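PDB 5XH8: extracellular invertase from Aspergillus kawachii, which hydrolyses beta-fructofuranosides such as sucrose and also transfers fructosyl units with high activity, probably yielding fructooligosaccharides such as 1-kestose. Local coordinates for residues Thr167-Pro172 with Thr193-Gly198; Ala205-Arg210 with Leu222-His227; Leu458-Ser463 with Ala586-Thr591; Leu462-Ser467 with Glu538-Thr543. One frame throughout, in Å; residues are numbered along the deposited sequence.

Contact 1 of 4, residues Thr167-Pro172 with Thr193-Gly198; sequences TAFRDP and TVISGG
Arg170 and Ser196 face each other as a hydrogen-bonded antiparallel pair. Ser196 N bonds to Arg170 O at 2.9 Å, and Arg170 N returns a bond to Ser196 O at 3.2 Å. Where the chain turns a corner, Thr167 N bonds to Gly198 O at 3.0 Å, with the donor well above the carbonyl plane. Between these bonds Phe169 pairs with Gly197. The backbones come close there, and Gly197 CA makes a CH...O contact of 3.4 Å with Ala168 O.

The apolar contact is Phe169 on Ile195. The methyl CG2 of Ile195 sits over one face of the Phe169 ring in a CH-pi contact, 3.8 Å from the ring centroid. Ile195 CD1 meets Phe169 CZ at 3.7 Å. The ring gets there because CG of Phe169 is anti to its own N (chi1 -169°). Further along, Pro172 CB touches Thr193 CG2 at 3.7 Å.

The polar groups are held largely from outside. A water donates to Asp171 O at 2.9 Å and lies beside Ser196 OG, whose hydroxyl also bonds to Gly250 N. Arg170 forms salt bridges with Glu134 and Glu248. Asp171 OD2 receives the N-H of Thr249, and its OD1 bonds to a bound glycerol.

Arg170, Asp171 and Pro172 spell the RDP motif of glycoside hydrolase family 32. In relatives its aspartate stabilises the transition state, and the glycerol beside Asp171 is consistent with a substrate pocket. The two strands are neighbours in a four-stranded blade of the beta-propeller.

Contact 2 of 4, residues Ala205-Arg210 with Leu222-His227; sequences AQFLYR and LGQWWH
Gln206 and Trp225 lie side by side and form the tight part of this hairpin contact. Trp225 NE1 bonds to Gln206 OE1 at 2.8 Å, with an N-H...O angle of 167°. The oxygen lies close to the indole plane, and the amide is turned only 22° from the ring. The other end of the amide meets Trp226 at its edge, Gln206 NE2 to Trp226 CE3 at 3.9 Å, with the planes 78° apart. In the backbone, Gln206 N bonds to Trp226 O at 2.9 Å. Leu208 CD2 packs on Trp225 CB at 3.7 Å.

The other end is looser. Residues 222-224 form only a weakly bonded strand, and Gln224 centres an inverse gamma turn. Leu222 N still bonds to Leu208 O at 2.8 Å, and Leu208 N to Gly223 O at 3.0 Å. Leu222 CD1 lies 3.9 Å from Arg210 CB, and its CD2 sits over one face of the guanidinium. Arg210, partly exposed, has a salt bridge to Glu220. Past Trp226, on the solvent side, His227 is exposed; its CB touches Ala205 CB but its ring leads away.

Gln206 NE2 also bonds to Thr268. Both ends of the buried amide are thus satisfied, which fixes its rotation and holds the Trp225 indole in place.

Contact 3 of 4, residues Leu458-Ser463 with Ala586-Thr591; sequences LSAQLS and AFSKVT
Leu462 and Phe587 lie side by side and point the same way. Leu462 CG touches Phe587 CE2 at 3.6 Å, and both methyls of the leucine also reach that side of the ring. On the same face Leu458 slants across Val590, with Leu458 CG and Val590 CG1 3.8 Å apart. The second methyl of Val590, CG2, meets Ala460 CB at 3.9 Å. CG1 is anti to the N of Val590 (chi1 -178°), which spreads the two methyls between Leu458 and Ala460.

Ser588 points toward the other strand. Its OG accepts the N-H of Gln461 at 3.1 Å, with an N-H...O angle of 167°. The same hydroxyl donates to Lys589 O at 2.6 Å, from above the carbonyl plane. It does the work of a backbone acceptor where the register slips by one residue. The slip separates two antiparallel ladders, one pairing Ser459 with Thr591 and one holding Leu462-Phe587 and Ser463-Ala586. Ser588 N bonds to Gln461 O at 2.9 Å beside it. The Gln461 chain bends at chi2, and its NE2 goes to Asp541.

Strand 455-463 runs between strands 585-594 and 534-547. Strand 430-439 pairs with the far edge of 585-594. Phe477 and Phe577, from the other sheet, meet the Phe587 ring edge-to-face.

Contact 4 of 4, residues Leu462-Ser467 with Glu538-Thr543; sequences LSFPAS and ETLDLT
Leu462 and Leu540 form the single antiparallel bridge between these segments. It is a hydrogen-bonded pair. Leu462 N bonds to Leu540 O at 2.9 Å, and Leu540 N bonds to Leu462 O, also at 2.9 Å. Beyond this pair the ladder gives way to a water. It accepts the N-H of Phe464 at 3.0 Å and donates to Glu538 O at 2.6 Å. The water thus links the two segments where direct backbone bonding between them has ended.

The two leucines meet at their first side-chain carbons, with Leu462 CB 4.2 Å from Leu540 CB. From there they take different courses. In Leu540 CG is anti to the backbone N (chi1 175°), whereas in Leu462 it lies beside the N. Leu540 packs on Leu524 and Asn556. Leu540 CB also comes to the edge of the Phe464 ring, 4.2 Å from Phe464 CE2. That ring meets Phe493 edge-to-face.

The hydroxyls of Ser463 and Thr539 lie on the other side of the sheet from the leucines. Ser463 OG and Thr539 OG1 are 3.4 Å apart, a weak hydrogen bond in which either could be the donor. Thr539 CG2 lies 3.9 Å from Leu462 O. The Glu538 carboxylate forms a salt bridge with Arg558 and accepts the N-H of Phe527.

Leu462 and Leu542 both face Phe477 of the second sheet. Buried residues between two antiparallel sheets, with polar ones outside, are the pattern of the beta-sandwich in the C-terminal domain of family 32 enzymes.

Overall arrangement
The four contacts form two well-separated pairs, one in each family domain. Contact 1 closes before contact 2 opens, and both precede contacts 3 and 4, which start from the same strand. Contacts 1 and 2 have centres 9 Å apart and share one four-stranded antiparallel sheet of the propeller, in the order 166-176, 191-199, 203-211, 219-227. The middle strands join them. Contacts 3 and 4, also 9 Å apart between centres, use the two edges of strand 455-463 in the C-terminal sandwich, against 585-594 and 534-547. The pairs are 41 to 45 Å apart between centres and do not touch. The sandwich contacts are thus remote from the glycerol and the probable active site.

Contact 1 of 4, residues Thr167-Pro172 with Thr193-Gly198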
loop_
_atom_site.group_PDB
_atom_site.type_symbol
_atom_site.label_atom_id
_atom_site.label_comp_id
_atom_site.label_asym_id
_atom_site.label_seq_id
_atom_site.Cartn_x
_atom_site.Cartn_y
_atom_site.Cartn_z
ATOM N N THR A 167 -13.265 -0.431 -10.924
ATOM C CA THR A 167 -12.965 -1.173 -12.145
ATOM C C THR A 167 -11.491 -1.041 -12.541
ATOM O O THR A 167 -10.937 -1.935 -13.200
ATOM C CB THR A 167 -13.786 -0.667 -13.339
ATOM O OG1 THR A 167 -13.756 0.765 -13.391
ATOM C CG2 THR A 167 -15.242 -1.160 -13.245
ATOM N N ALA A 168 -10.914 0.095 -12.152
ATOM C CA ALA A 168 -9.580 0.542 -12.482
ATOM C C ALA A 168 -9.307 1.771 -11.643
ATOM O O ALA A 168 -10.248 2.496 -11.255
ATOM C CB ALA A 168 -9.477 0.930 -13.954
ATOM N N PHE A 169 -8.019 2.024 -11.400
ATOM C CA PHE A 169 -7.576 3.149 -10.592
ATOM C C PHE A 169 -6.136 3.542 -10.953
ATOM O O PHE A 169 -5.186 3.211 -10.241
ATOM C CB PHE A 169 -7.715 2.782 -9.117
ATOM C CG PHE A 169 -7.531 3.936 -8.182
ATOM C CD1 PHE A 169 -8.486 4.927 -8.094
ATOM C CD2 PHE A 169 -6.437 3.998 -7.358
ATOM C CE1 PHE A 169 -8.317 5.999 -7.235
ATOM C CE2 PHE A 169 -6.265 5.058 -6.482
ATOM C CZ PHE A 169 -7.217 6.058 -6.415
ATOM N N ARG A 170 -5.979 4.259 -12.067
ATOM C CA ARG A 170 -4.647 4.464 -12.632
ATOM C C ARG A 170 -4.540 5.707 -13.488
ATOM O O ARG A 170 -5.534 6.422 -13.684
ATOM C CB ARG A 170 -4.241 3.223 -13.434
ATOM C CG ARG A 170 -5.222 2.796 -14.506
ATOM C CD ARG A 170 -4.608 1.725 -15.426
ATOM N NE ARG A 170 -5.579 1.257 -16.417
ATOM C CZ ARG A 170 -6.489 0.289 -16.239
ATOM N NH1 ARG A 170 -6.548 -0.429 -15.109
ATOM N NH2 ARG A 170 -7.346 0.007 -17.233
ATOM N N ASP A 171 -3.325 5.939 -13.985
ATOM C CA ASP A 171 -3.006 6.988 -14.960
ATOM C C ASP A 171 -3.168 8.392 -14.348
ATOM O O ASP A 171 -3.839 9.251 -14.916
ATOM C CB ASP A 171 -3.858 6.881 -16.232
ATOM C CG ASP A 171 -3.887 5.494 -16.837
ATOM O OD1 ASP A 171 -2.930 4.719 -16.646
ATOM O OD2 ASP A 171 -4.910 5.198 -17.524
ATOM N N PRO A 172 -2.532 8.634 -13.204
ATOM C CA PRO A 172 -2.695 9.939 -12.575
ATOM C C PRO A 172 -2.210 11.056 -13.497
ATOM O O PRO A 172 -1.118 10.937 -14.114
ATOM C CB PRO A 172 -1.831 9.833 -11.314
ATOM C CG PRO A 172 -0.810 8.780 -11.644
ATOM C CD PRO A 172 -1.572 7.789 -12.452
ATOM N N THR A 193 -4.766 16.279 -9.184
ATOM C CA THR A 193 -4.567 15.031 -9.892
ATOM C C THR A 193 -5.913 14.422 -10.167
ATOM O O THR A 193 -6.741 14.330 -9.266
ATOM C CB THR A 193 -3.719 14.039 -9.059
ATOM O OG1 THR A 193 -2.409 14.595 -8.848
ATOM C CG2 THR A 193 -3.585 12.730 -9.780
ATOM N N VAL A 194 -6.132 14.007 -11.411
ATOM C CA VAL A 194 -7.206 13.056 -11.715
ATOM C C VAL A 194 -6.639 11.657 -11.877
ATOM O O VAL A 194 -5.550 11.476 -12.439
ATOM C CB VAL A 194 -8.118 13.403 -12.924
ATOM C CG1 VAL A 194 -9.040 14.568 -12.561
ATOM C CG2 VAL A 194 -7.330 13.682 -14.196
ATOM N N ILE A 195 -7.401 10.677 -11.384
ATOM C CA ILE A 195 -7.089 9.268 -11.563
ATOM C C ILE A 195 -8.272 8.687 -12.311
ATOM O O ILE A 195 -9.415 9.024 -11.993
ATOM C CB ILE A 195 -6.841 8.572 -10.203
ATOM C CG1 ILE A 195 -5.627 9.229 -9.487
ATOM C CG2 ILE A 195 -6.623 7.076 -10.422
ATOM C CD1 ILE A 195 -5.298 8.663 -8.108
ATOM N N SER A 196 -8.011 7.848 -13.310
ATOM C CA SER A 196 -9.072 7.366 -14.207
ATOM C C SER A 196 -9.481 5.949 -13.899
ATOM O O SER A 196 -8.639 5.077 -13.621
ATOM C CB SER A 196 -8.650 7.465 -15.678
ATOM O OG SER A 196 -8.342 8.803 -16.025
ATOM N N GLY A 197 -10.783 5.695 -13.961
ATOM C CA GLY A 197 -11.277 4.315 -13.936
ATOM C C GLY A 197 -12.791 4.294 -13.900
ATOM O O GLY A 197 -13.451 4.765 -14.835
ATOM N N GLY A 198 -13.323 3.765 -12.809
ATOM C CA GLY A 198 -14.763 3.667 -12.601
ATOM C C GLY A 198 -15.075 2.809 -11.400
ATOM O O GLY A 198 -14.165 2.395 -10.660
HETATM O O HOH W 1 -6.546 10.360 -15.231
#

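Contact 2 of 4, residues Ala205-Arg210 with Leu222-His227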
loop_
_atom_site.group_PDB
_atom_site.type_symbol
_atom_site.label_atom_id
_atom_site.label_comp_id
_atom_site.label_asym_id
_atom_site.label_seq_id
_atom_site.Cartn_x
_atom_site.Cartn_y
_atom_site.Cartn_z
ATOM N N ALA A 205 -15.498 6.822 -14.281
ATOM C CA ALA A 205 -15.286 8.036 -13.515
ATOM C C ALA A 205 -13.855 8.539 -13.531
ATOM O O ALA A 205 -12.913 7.775 -13.762
ATOM C CB ALA A 205 -15.708 7.816 -12.067
ATOM N N GLN A 206 -13.713 9.836 -13.280
ATOM C CA GLN A 206 -12.477 10.433 -12.871
ATOM C C GLN A 206 -12.580 10.781 -11.403
ATOM O O GLN A 206 -13.520 11.498 -10.966
ATOM C CB GLN A 206 -12.197 11.707 -13.657
ATOM C CG GLN A 206 -11.964 11.475 -15.139
ATOM C CD GLN A 206 -11.562 12.747 -15.864
ATOM O OE1 GLN A 206 -11.517 13.838 -15.282
ATOM N NE2 GLN A 206 -11.244 12.608 -17.137
ATOM N N PHE A 207 -11.610 10.282 -10.646
ATOM C CA PHE A 207 -11.471 10.580 -9.238
ATOM C C PHE A 207 -10.525 11.761 -9.111
ATOM O O PHE A 207 -9.396 11.692 -9.614
ATOM C CB PHE A 207 -10.891 9.363 -8.514
ATOM C CG PHE A 207 -11.677 8.105 -8.725
ATOM C CD1 PHE A 207 -12.815 7.840 -7.956
ATOM C CD2 PHE A 207 -11.310 7.205 -9.698
ATOM C CE1 PHE A 207 -13.547 6.684 -8.153
ATOM C CE2 PHE A 207 -12.030 6.049 -9.898
ATOM C CZ PHE A 207 -13.154 5.791 -9.127
ATOM N N LEU A 208 -10.963 12.823 -8.418
ATOM C CA LEU A 208 -10.231 14.097 -8.358
ATOM C C LEU A 208 -9.580 14.254 -7.000
ATOM O O LEU A 208 -10.202 13.924 -5.983
ATOM C CB LEU A 208 -11.180 15.282 -8.642
ATOM C CG LEU A 208 -10.590 16.706 -8.615
ATOM C CD1 LEU A 208 -9.565 16.904 -9.733
ATOM C CD2 LEU A 208 -11.695 17.767 -8.702
ATOM N N TYR A 209 -8.341 14.756 -6.995
ATOM C CA TYR A 209 -7.578 15.018 -5.784
ATOM C C TYR A 209 -6.866 16.352 -5.851
ATOM O O TYR A 209 -6.566 16.846 -6.929
ATOM C CB TYR A 209 -6.484 13.928 -5.567
ATOM C CG TYR A 209 -6.999 12.539 -5.358
ATOM C CD1 TYR A 209 -7.444 11.776 -6.431
ATOM C CD2 TYR A 209 -7.037 11.972 -4.092
ATOM C CE1 TYR A 209 -7.932 10.498 -6.241
ATOM C CE2 TYR A 209 -7.516 10.691 -3.897
ATOM C CZ TYR A 209 -7.948 9.958 -4.985
ATOM O OH TYR A 209 -8.445 8.704 -4.811
ATOM N N ARG A 210 -6.524 16.909 -4.693
ATOM C CA ARG A 210 -5.602 18.053 -4.660
ATOM C C ARG A 210 -4.496 17.780 -3.683
ATOM O O ARG A 210 -4.700 17.054 -2.717
ATOM C CB ARG A 210 -6.330 19.353 -4.314
ATOM C CG ARG A 210 -6.872 19.477 -2.903
ATOM C CD ARG A 210 -7.503 20.856 -2.695
ATOM N NE ARG A 210 -8.221 20.878 -1.438
ATOM C CZ ARG A 210 -9.019 21.859 -1.003
ATOM N NH1 ARG A 210 -9.245 22.960 -1.716
ATOM N NH2 ARG A 210 -9.596 21.727 0.182
ATOM N N LEU A 222 -11.347 14.735 -3.544
ATOM C CA LEU A 222 -12.393 15.728 -3.819
ATOM C C LEU A 222 -13.618 15.164 -4.514
ATOM O O LEU A 222 -14.501 15.920 -4.960
ATOM C CB LEU A 222 -11.815 16.850 -4.659
ATOM C CG LEU A 222 -10.674 17.612 -4.001
ATOM C CD1 LEU A 222 -10.054 18.545 -5.009
ATOM C CD2 LEU A 222 -11.136 18.377 -2.755
ATOM N N GLY A 223 -13.692 13.845 -4.607
ATOM C CA GLY A 223 -14.878 13.174 -5.141
ATOM C C GLY A 223 -14.730 12.759 -6.585
ATOM O O GLY A 223 -13.757 13.127 -7.265
ATOM N N GLN A 224 -15.718 12.008 -7.056
ATOM C CA GLN A 224 -15.837 11.709 -8.470
ATOM C C GLN A 224 -16.332 12.929 -9.231
ATOM O O GLN A 224 -17.523 13.032 -9.526
ATOM C CB GLN A 224 -16.806 10.563 -8.692
ATOM C CG GLN A 224 -16.302 9.266 -8.101
ATOM C CD GLN A 224 -17.372 8.236 -8.046
ATOM O OE1 GLN A 224 -17.889 7.928 -6.963
ATOM N NE2 GLN A 224 -17.715 7.677 -9.197
ATOM N N TRP A 225 -15.424 13.838 -9.562
ATOM C CA TRP A 225 -15.830 15.110 -10.148
ATOM C C TRP A 225 -16.554 14.917 -11.495
ATOM O O TRP A 225 -17.321 15.770 -11.890
ATOM C CB TRP A 225 -14.648 16.098 -10.220
ATOM C CG TRP A 225 -13.851 16.056 -11.467
ATOM C CD1 TRP A 225 -13.345 14.944 -12.093
ATOM C CD2 TRP A 225 -13.463 17.167 -12.257
ATOM N NE1 TRP A 225 -12.680 15.297 -13.241
ATOM C CE2 TRP A 225 -12.727 16.659 -13.367
ATOM C CE3 TRP A 225 -13.675 18.548 -12.162
ATOM C CZ2 TRP A 225 -12.200 17.494 -14.365
ATOM C CZ3 TRP A 225 -13.130 19.378 -13.145
ATOM C CH2 TRP A 225 -12.405 18.846 -14.234
ATOM N N TRP A 226 -16.292 13.806 -12.191
ATOM C CA TRP A 226 -17.042 13.426 -13.376
ATOM C C TRP A 226 -17.248 11.922 -13.346
ATOM O O TRP A 226 -16.282 11.152 -13.169
ATOM C CB TRP A 226 -16.302 13.845 -14.667
ATOM C CG TRP A 226 -17.031 13.476 -15.939
ATOM C CD1 TRP A 226 -18.396 13.486 -16.144
ATOM C CD2 TRP A 226 -16.448 13.086 -17.187
ATOM N NE1 TRP A 226 -18.687 13.083 -17.420
ATOM C CE2 TRP A 226 -17.519 12.839 -18.091
ATOM C CE3 TRP A 226 -15.130 12.913 -17.634
ATOM C CZ2 TRP A 226 -17.312 12.420 -19.410
ATOM C CZ3 TRP A 226 -14.917 12.478 -18.946
ATOM C CH2 TRP A 226 -16.014 12.247 -19.823
ATOM N N HIS A 227 -18.501 11.500 -13.477
ATOM C CA HIS A 227 -18.830 10.098 -13.569
ATOM C C HIS A 227 -20.083 9.939 -14.420
ATOM O O HIS A 227 -20.870 10.855 -14.526
ATOM C CB HIS A 227 -19.015 9.501 -12.161
ATOM C CG HIS A 227 -20.155 10.105 -11.401
ATOM N ND1 HIS A 227 -21.429 9.578 -11.428
ATOM C CD2 HIS A 227 -20.225 11.223 -10.639
ATOM C CE1 HIS A 227 -22.228 10.329 -10.695
ATOM N NE2 HIS A 227 -21.526 11.340 -10.214
#

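Contact 3 of 4, residues Leu458-Ser463 with Ala586-Thr591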
loop_
_atom_site.group_PDB
_atom_site.type_symbol
_atom_site.label_atom_id
_atom_site.label_comp_id
_atom_site.label_asym_id
_atom_site.label_seq_id
_atom_site.Cartn_x
_atom_site.Cartn_y
_atom_site.Cartn_z
ATOM N N LEU A 458 -0.799 15.631 -48.634
ATOM C CA LEU A 458 -1.735 16.017 -49.688
ATOM C C LEU A 458 -2.789 16.914 -49.062
ATOM O O LEU A 458 -3.446 16.487 -48.109
ATOM C CB LEU A 458 -2.434 14.784 -50.286
ATOM C CG LEU A 458 -3.427 15.070 -51.438
ATOM C CD1 LEU A 458 -3.591 13.839 -52.313
ATOM C CD2 LEU A 458 -4.800 15.538 -50.968
ATOM N N SER A 459 -2.950 18.134 -49.579
ATOM C CA SER A 459 -4.012 19.063 -49.134
ATOM C C SER A 459 -4.946 19.387 -50.292
ATOM O O SER A 459 -4.484 19.592 -51.419
ATOM C CB SER A 459 -3.448 20.393 -48.637
ATOM O OG SER A 459 -2.166 20.229 -48.102
ATOM N N ALA A 460 -6.241 19.479 -50.019
ATOM C CA ALA A 460 -7.180 19.895 -51.042
ATOM C C ALA A 460 -8.471 20.300 -50.406
ATOM O O ALA A 460 -8.797 19.845 -49.296
ATOM C CB ALA A 460 -7.429 18.749 -52.017
ATOM N N GLN A 461 -9.223 21.120 -51.139
ATOM C CA GLN A 461 -10.583 21.523 -50.770
ATOM C C GLN A 461 -11.588 20.891 -51.720
ATOM O O GLN A 461 -11.376 20.880 -52.933
ATOM C CB GLN A 461 -10.725 23.036 -50.811
ATOM C CG GLN A 461 -9.903 23.762 -49.759
ATOM C CD GLN A 461 -8.448 23.891 -50.164
ATOM O OE1 GLN A 461 -8.150 24.450 -51.222
ATOM N NE2 GLN A 461 -7.535 23.359 -49.345
ATOM N N LEU A 462 -12.658 20.340 -51.163
ATOM C CA LEU A 462 -13.737 19.759 -51.929
ATOM C C LEU A 462 -15.003 20.558 -51.617
ATOM O O LEU A 462 -15.391 20.690 -50.442
ATOM C CB LEU A 462 -13.936 18.279 -51.589
ATOM C CG LEU A 462 -12.979 17.252 -52.209
ATOM C CD1 LEU A 462 -11.545 17.455 -51.741
ATOM C CD2 LEU A 462 -13.455 15.837 -51.917
ATOM N N SER A 463 -15.632 21.092 -52.673
ATOM C CA SER A 463 -16.902 21.818 -52.562
ATOM C C SER A 463 -17.998 21.005 -53.204
ATOM O O SER A 463 -17.793 20.389 -54.254
ATOM C CB SER A 463 -16.792 23.168 -53.235
ATOM O OG SER A 463 -15.679 23.864 -52.720
ATOM N N ALA A 586 -16.395 19.626 -56.784
ATOM C CA ALA A 586 -15.331 20.457 -57.304
ATOM C C ALA A 586 -14.133 20.371 -56.376
ATOM O O ALA A 586 -14.229 20.720 -55.191
ATOM C CB ALA A 586 -15.799 21.900 -57.455
ATOM N N PHE A 587 -13.014 19.899 -56.928
ATOM C CA PHE A 587 -11.740 19.832 -56.244
ATOM C C PHE A 587 -10.976 21.095 -56.526
ATOM O O PHE A 587 -10.794 21.444 -57.679
ATOM C CB PHE A 587 -10.904 18.653 -56.772
ATOM C CG PHE A 587 -11.463 17.312 -56.432
ATOM C CD1 PHE A 587 -12.432 16.722 -57.239
ATOM C CD2 PHE A 587 -11.023 16.627 -55.296
ATOM C CE1 PHE A 587 -12.948 15.473 -56.934
ATOM C CE2 PHE A 587 -11.543 15.381 -54.978
ATOM C CZ PHE A 587 -12.498 14.798 -55.801
ATOM N N SER A 588 -10.484 21.766 -55.498
ATOM C CA SER A 588 -9.524 22.828 -55.720
ATOM C C SER A 588 -8.230 22.256 -56.274
ATOM O O SER A 588 -8.041 21.035 -56.354
ATOM C CB SER A 588 -9.158 23.502 -54.412
ATOM O OG SER A 588 -8.271 22.648 -53.684
ATOM N N LYS A 589 -7.336 23.165 -56.635
ATOM C CA LYS A 589 -5.914 22.890 -56.773
ATOM C C LYS A 589 -5.469 22.049 -55.526
ATOM O O LYS A 589 -5.776 22.374 -54.375
ATOM C CB LYS A 589 -5.197 24.243 -56.887
ATOM C CG LYS A 589 -3.680 24.285 -56.971
ATOM C CD LYS A 589 -3.171 25.561 -56.279
ATOM C CE LYS A 589 -1.736 25.935 -56.636
ATOM N NZ LYS A 589 -1.635 27.276 -57.276
ATOM N N VAL A 590 -4.820 20.930 -55.801
ATOM C CA VAL A 590 -4.384 19.981 -54.799
ATOM C C VAL A 590 -2.890 20.209 -54.642
ATOM O O VAL A 590 -2.187 20.264 -55.651
ATOM C CB VAL A 590 -4.656 18.546 -55.297
ATOM C CG1 VAL A 590 -4.263 17.517 -54.252
ATOM C CG2 VAL A 590 -6.120 18.399 -55.691
ATOM N N THR A 591 -2.406 20.362 -53.407
ATOM C CA THR A 591 -0.967 20.481 -53.161
ATOM C C THR A 591 -0.403 19.161 -52.611
ATOM O O THR A 591 -0.994 18.536 -51.727
ATOM C CB THR A 591 -0.667 21.634 -52.193
ATOM O OG1 THR A 591 -1.221 22.839 -52.732
ATOM C CG2 THR A 591 0.840 21.822 -52.007
HETATM O O HOH W 2 0.737 19.528 -49.270
#

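Contact 4 of 4, residues Leu462-Ser467 with Glu538-Thr543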
loop_
_atom_site.group_PDB
_atom_site.type_symbol
_atom_site.label_atom_id
_atom_site.label_comp_id
_atom_site.label_asym_id
_atom_site.label_seq_id
_atom_site.Cartn_x
_atom_site.Cartn_y
_atom_site.Cartn_z
ATOM N N LEU A 462 -12.658 20.340 -51.163
ATOM C CA LEU A 462 -13.737 19.759 -51.929
ATOM C C LEU A 462 -15.003 20.558 -51.617
ATOM O O LEU A 462 -15.391 20.690 -50.442
ATOM C CB LEU A 462 -13.936 18.279 -51.589
ATOM C CG LEU A 462 -12.979 17.252 -52.209
ATOM C CD1 LEU A 462 -11.545 17.455 -51.741
ATOM C CD2 LEU A 462 -13.455 15.837 -51.917
ATOM N N SER A 463 -15.632 21.092 -52.673
ATOM C CA SER A 463 -16.902 21.818 -52.562
ATOM C C SER A 463 -17.998 21.005 -53.204
ATOM O O SER A 463 -17.793 20.389 -54.254
ATOM C CB SER A 463 -16.792 23.168 -53.235
ATOM O OG SER A 463 -15.679 23.864 -52.720
ATOM N N PHE A 464 -19.151 20.981 -52.547
ATOM C CA PHE A 464 -20.275 20.134 -52.927
ATOM C C PHE A 464 -21.519 20.997 -53.150
ATOM O O PHE A 464 -21.716 21.974 -52.421
ATOM C CB PHE A 464 -20.566 19.109 -51.824
ATOM C CG PHE A 464 -19.406 18.191 -51.524
ATOM C CD1 PHE A 464 -19.139 17.099 -52.343
ATOM C CD2 PHE A 464 -18.579 18.427 -50.433
ATOM C CE1 PHE A 464 -18.083 16.246 -52.068
ATOM C CE2 PHE A 464 -17.511 17.580 -50.155
ATOM C CZ PHE A 464 -17.266 16.488 -50.973
ATOM N N PRO A 465 -22.365 20.636 -54.139
ATOM C CA PRO A 465 -23.579 21.416 -54.399
ATOM C C PRO A 465 -24.648 21.078 -53.380
ATOM O O PRO A 465 -24.564 20.017 -52.750
ATOM C CB PRO A 465 -23.998 20.930 -55.783
ATOM C CG PRO A 465 -23.580 19.498 -55.799
ATOM C CD PRO A 465 -22.288 19.453 -55.025
ATOM N N ALA A 466 -25.660 21.941 -53.247
ATOM C CA ALA A 466 -26.775 21.723 -52.301
ATOM C C ALA A 466 -27.371 20.318 -52.360
ATOM O O ALA A 466 -27.738 19.758 -51.329
ATOM C CB ALA A 466 -27.874 22.757 -52.524
ATOM N N SER A 467 -27.442 19.744 -53.559
ATOM C CA SER A 467 -28.013 18.402 -53.752
ATOM C C SER A 467 -27.182 17.234 -53.200
ATOM O O SER A 467 -27.692 16.124 -53.117
ATOM C CB SER A 467 -28.266 18.148 -55.238
ATOM O OG SER A 467 -27.090 18.362 -55.991
ATOM N N GLU A 538 -20.585 23.887 -46.506
ATOM C CA GLU A 538 -19.203 24.158 -46.086
ATOM C C GLU A 538 -18.155 23.373 -46.897
ATOM O O GLU A 538 -18.351 22.212 -47.209
ATOM C CB GLU A 538 -19.078 23.788 -44.600
ATOM C CG GLU A 538 -17.768 24.155 -43.938
ATOM C CD GLU A 538 -17.774 23.875 -42.450
ATOM O OE1 GLU A 538 -18.655 23.151 -41.938
ATOM O OE2 GLU A 538 -16.869 24.391 -41.793
ATOM N N THR A 539 -17.054 24.027 -47.237
ATOM C CA THR A 539 -15.948 23.375 -47.930
ATOM C C THR A 539 -15.248 22.317 -47.012
ATOM O O THR A 539 -15.101 22.523 -45.803
ATOM C CB THR A 539 -14.957 24.439 -48.465
ATOM O OG1 THR A 539 -15.590 25.158 -49.538
ATOM C CG2 THR A 539 -13.676 23.825 -48.993
ATOM N N LEU A 540 -14.891 21.180 -47.607
ATOM C CA LEU A 540 -14.105 20.138 -46.936
ATOM C C LEU A 540 -12.648 20.456 -47.181
ATOM O O LEU A 540 -12.165 20.331 -48.308
ATOM C CB LEU A 540 -14.440 18.752 -47.485
ATOM C CG LEU A 540 -13.603 17.575 -46.965
ATOM C CD1 LEU A 540 -13.751 17.427 -45.447
ATOM C CD2 LEU A 540 -13.995 16.292 -47.690
ATOM N N ASP A 541 -11.989 20.961 -46.150
ATOM C CA ASP A 541 -10.557 21.229 -46.160
ATOM C C ASP A 541 -9.782 20.018 -45.609
ATOM O O ASP A 541 -9.618 19.847 -44.396
ATOM C CB ASP A 541 -10.276 22.489 -45.349
ATOM C CG ASP A 541 -8.868 22.973 -45.505
ATOM O OD1 ASP A 541 -8.181 22.540 -46.450
ATOM O OD2 ASP A 541 -8.437 23.791 -44.679
ATOM N N LEU A 542 -9.286 19.209 -46.537
ATOM C CA LEU A 542 -8.729 17.913 -46.261
ATOM C C LEU A 542 -7.204 17.982 -46.255
ATOM O O LEU A 542 -6.623 18.538 -47.176
ATOM C CB LEU A 542 -9.223 16.968 -47.346
ATOM C CG LEU A 542 -9.286 15.480 -47.092
ATOM C CD1 LEU A 542 -10.054 15.148 -45.817
ATOM C CD2 LEU A 542 -9.911 14.814 -48.315
ATOM N N THR A 543 -6.563 17.460 -45.200
ATOM C CA THR A 543 -5.119 17.161 -45.226
ATOM C C THR A 543 -4.860 15.666 -44.963
ATOM O O THR A 543 -5.403 15.097 -44.011
ATOM C CB THR A 543 -4.360 18.000 -44.197
ATOM O OG1 THR A 543 -4.671 19.385 -44.374
ATOM C CG2 THR A 543 -2.860 17.800 -44.328
HETATM O O HOH W 3 -18.944 21.887 -49.744
#